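Local coordinates for histidine acid phosphatase (Hafnia alvei, PDB 4ARU), which is a histidine acid phosphatase by name and family, belonging to branch 2 of the histidine phosphatase superfamily, at residues 168-174 against 189-195. Sequence-based numbering, arbitrary orientation. Where two conformers were deposited one is given.
Sequences MSSVLDF and CDFSQAM
F191 meets F174 in a T-shaped pair: the ring planes stand at 82°, the centroids lie 5.0 Å apart, and the edge of F191 points into the face of F174. Followed outward, F191 begins with CB, which lies 3.8 Å from both S169 CB and F174 CD2. Its CG lies anti to the backbone N (chi1 -172°), which carries the ring toward M168 and L172 of helix 162-172 while its CD1 edge meets F174. F191 CD1 then sits over the centre of the F174 ring, 3.6 Å above its plane. Beyond it F191 CE1 comes to 4.0 Å from L172 CD1, while F191 CE2 on the other flank lies 4.1 Å from M168 CG and F191 CZ borders the same methylene. F174 follows directly on a Schellman motif that ends the helix, with D173 at positive phi, F174 N bonded to S169 O and D173 N to S170 O. In this histidine phosphatase the contact thus joins the end of helix 162-172 to the short helix 191-194, whose N-cap D190 accepts from Q193 N through the anti lone pair of OD1. Toward its far end the F174 ring takes M195 CE, 3.7 Å from F174 CE1, and the sulfur of C189, disulfide-bonded to C180, approaches obliquely, 50° off the ring normal. One water bridges the segments, bonded to S169 OG and accepting from F191 N at 3.0 Å.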
loop_
_atom_site.group_PDB
_atom_site.type_symbol
_atom_site.label_atom_id
_atom_site.label_comp_id
_atom_site.label_asym_id
_atom_site.label_seq_id
_atom_site.Cartn_x
_atom_site.Cartn_y
_atom_site.Cartn_z
ATOM N N MET A 168 -21.003 10.147 -2.775
ATOM C CA MET A 168 -21.033 8.698 -3.054
ATOM C C MET A 168 -22.487 8.294 -3.372
ATOM O O MET A 168 -22.750 7.531 -4.307
ATOM C CB MET A 168 -20.507 7.875 -1.880
ATOM C CG MET A 168 -20.531 6.370 -2.113
ATOM S SD MET A 168 -19.652 5.772 -3.595
ATOM C CE MET A 168 -17.970 5.816 -3.068
ATOM N N SER A 169 -23.419 8.736 -2.549
ATOM C CA SER A 169 -24.843 8.463 -2.814
ATOM C C SER A 169 -25.291 8.847 -4.211
ATOM O O SER A 169 -25.927 8.054 -4.892
ATOM C CB SER A 169 -25.699 9.144 -1.739
ATOM O OG SER A 169 -27.076 8.859 -1.905
ATOM N N SER A 170 -24.870 10.035 -4.664
ATOM C CA SER A 170 -25.273 10.526 -5.968
ATOM C C SER A 170 -24.612 9.720 -7.094
ATOM O O SER A 170 -25.272 9.433 -8.085
ATOM C CB SER A 170 -25.007 12.050 -6.082
ATOM O OG SER A 170 -23.637 12.355 -6.144
ATOM N N VAL A 171 -23.349 9.360 -6.932
ATOM C CA VAL A 171 -22.632 8.550 -7.929
ATOM C C VAL A 171 -23.289 7.169 -8.086
ATOM O O VAL A 171 -23.429 6.670 -9.206
ATOM C CB VAL A 171 -21.152 8.401 -7.516
ATOM C CG1 VAL A 171 -20.449 7.293 -8.300
ATOM C CG2 VAL A 171 -20.436 9.739 -7.639
ATOM N N LEU A 172 -23.707 6.583 -6.971
ATOM C CA LEU A 172 -24.424 5.321 -6.978
ATOM C C LEU A 172 -25.856 5.434 -7.444
ATOM O O LEU A 172 -26.444 4.424 -7.827
ATOM C CB LEU A 172 -24.461 4.736 -5.536
ATOM C CG LEU A 172 -23.102 4.359 -4.980
ATOM C CD1 LEU A 172 -23.314 4.046 -3.525
ATOM C CD2 LEU A 172 -22.490 3.173 -5.719
ATOM N N ASP A 173 -26.472 6.626 -7.408
ATOM C CA ASP A 173 -27.947 6.713 -7.450
ATOM C C ASP A 173 -28.586 5.862 -6.378
ATOM O O ASP A 173 -29.605 5.195 -6.572
ATOM C CB ASP A 173 -28.484 6.391 -8.851
ATOM C CG ASP A 173 -28.117 7.474 -9.858
ATOM O OD1 ASP A 173 -28.687 8.566 -9.706
ATOM O OD2 ASP A 173 -27.279 7.283 -10.788
ATOM N N PHE A 174 -27.974 5.937 -5.185
ATOM C CA PHE A 174 -28.414 5.162 -4.029
ATOM C C PHE A 174 -29.920 5.253 -3.747
ATOM O O PHE A 174 -30.557 4.250 -3.433
ATOM C CB PHE A 174 -27.559 5.515 -2.789
ATOM C CG PHE A 174 -28.034 4.856 -1.498
ATOM C CD1 PHE A 174 -27.786 3.504 -1.242
ATOM C CD2 PHE A 174 -28.680 5.591 -0.533
ATOM C CE1 PHE A 174 -28.214 2.932 -0.059
ATOM C CE2 PHE A 174 -29.104 5.010 0.650
ATOM C CZ PHE A 174 -28.858 3.686 0.884
ATOM N N CYS A 189 -34.585 7.542 2.447
ATOM C CA CYS A 189 -33.448 6.631 2.441
ATOM C C CYS A 189 -32.178 7.426 2.137
ATOM O O CYS A 189 -31.885 7.779 0.996
ATOM C CB CYS A 189 -33.669 5.538 1.406
ATOM S SG CYS A 189 -32.510 4.152 1.440
ATOM N N ASP A 190 -31.449 7.752 3.199
ATOM C CA ASP A 190 -30.225 8.576 3.123
ATOM C C ASP A 190 -29.033 7.668 3.413
ATOM O O ASP A 190 -29.050 6.934 4.376
ATOM C CB ASP A 190 -30.314 9.713 4.167
ATOM C CG ASP A 190 -29.050 10.545 4.254
ATOM O OD1 ASP A 190 -28.143 10.191 5.027
ATOM O OD2 ASP A 190 -28.963 11.562 3.521
ATOM N N PHE A 191 -28.000 7.727 2.576
ATOM C CA PHE A 191 -26.879 6.799 2.635
ATOM C C PHE A 191 -26.233 6.825 3.999
ATOM O O PHE A 191 -26.026 5.781 4.617
ATOM C CB PHE A 191 -25.884 7.146 1.517
ATOM C CG PHE A 191 -24.752 6.152 1.333
ATOM C CD1 PHE A 191 -24.974 4.945 0.692
ATOM C CD2 PHE A 191 -23.448 6.465 1.670
ATOM C CE1 PHE A 191 -23.937 4.066 0.461
ATOM C CE2 PHE A 191 -22.410 5.574 1.449
ATOM C CZ PHE A 191 -22.651 4.374 0.853
ATOM N N SER A 192 -25.933 8.014 4.498
ATOM C CA SER A 192 -25.304 8.153 5.821
ATOM C C SER A 192 -26.219 7.672 6.979
ATOM O O SER A 192 -25.757 6.936 7.850
ATOM C CB SER A 192 -24.887 9.607 6.056
ATOM O OG SER A 192 -24.342 9.769 7.385
ATOM N N GLN A 193 -27.475 8.079 6.979
ATOM C CA GLN A 193 -28.418 7.742 8.043
ATOM C C GLN A 193 -28.677 6.236 8.063
ATOM O O GLN A 193 -28.811 5.641 9.127
ATOM C CB GLN A 193 -29.736 8.481 7.799
ATOM C CG GLN A 193 -30.737 8.427 8.954
ATOM C CD GLN A 193 -31.433 7.084 9.099
ATOM O OE1 GLN A 193 -31.696 6.414 8.113
ATOM N NE2 GLN A 193 -31.731 6.686 10.340
ATOM N N ALA A 194 -28.776 5.650 6.877
ATOM C CA ALA A 194 -29.071 4.222 6.740
ATOM C C ALA A 194 -27.961 3.320 7.284
ATOM O O ALA A 194 -28.237 2.179 7.671
ATOM C CB ALA A 194 -29.363 3.878 5.299
ATOM N N MET A 195 -26.718 3.812 7.257
ATOM C CA MET A 195 -25.538 3.007 7.536
ATOM C C MET A 195 -24.589 3.728 8.483
ATOM O O MET A 195 -23.498 4.125 8.106
ATOM C CB MET A 195 -24.798 2.635 6.248
ATOM C CG MET A 195 -25.642 1.714 5.403
ATOM S SD MET A 195 -24.788 1.266 3.860
ATOM C CE MET A 195 -25.894 1.993 2.674
HETATM O O HOH W 1 -28.431 9.514 0.268
#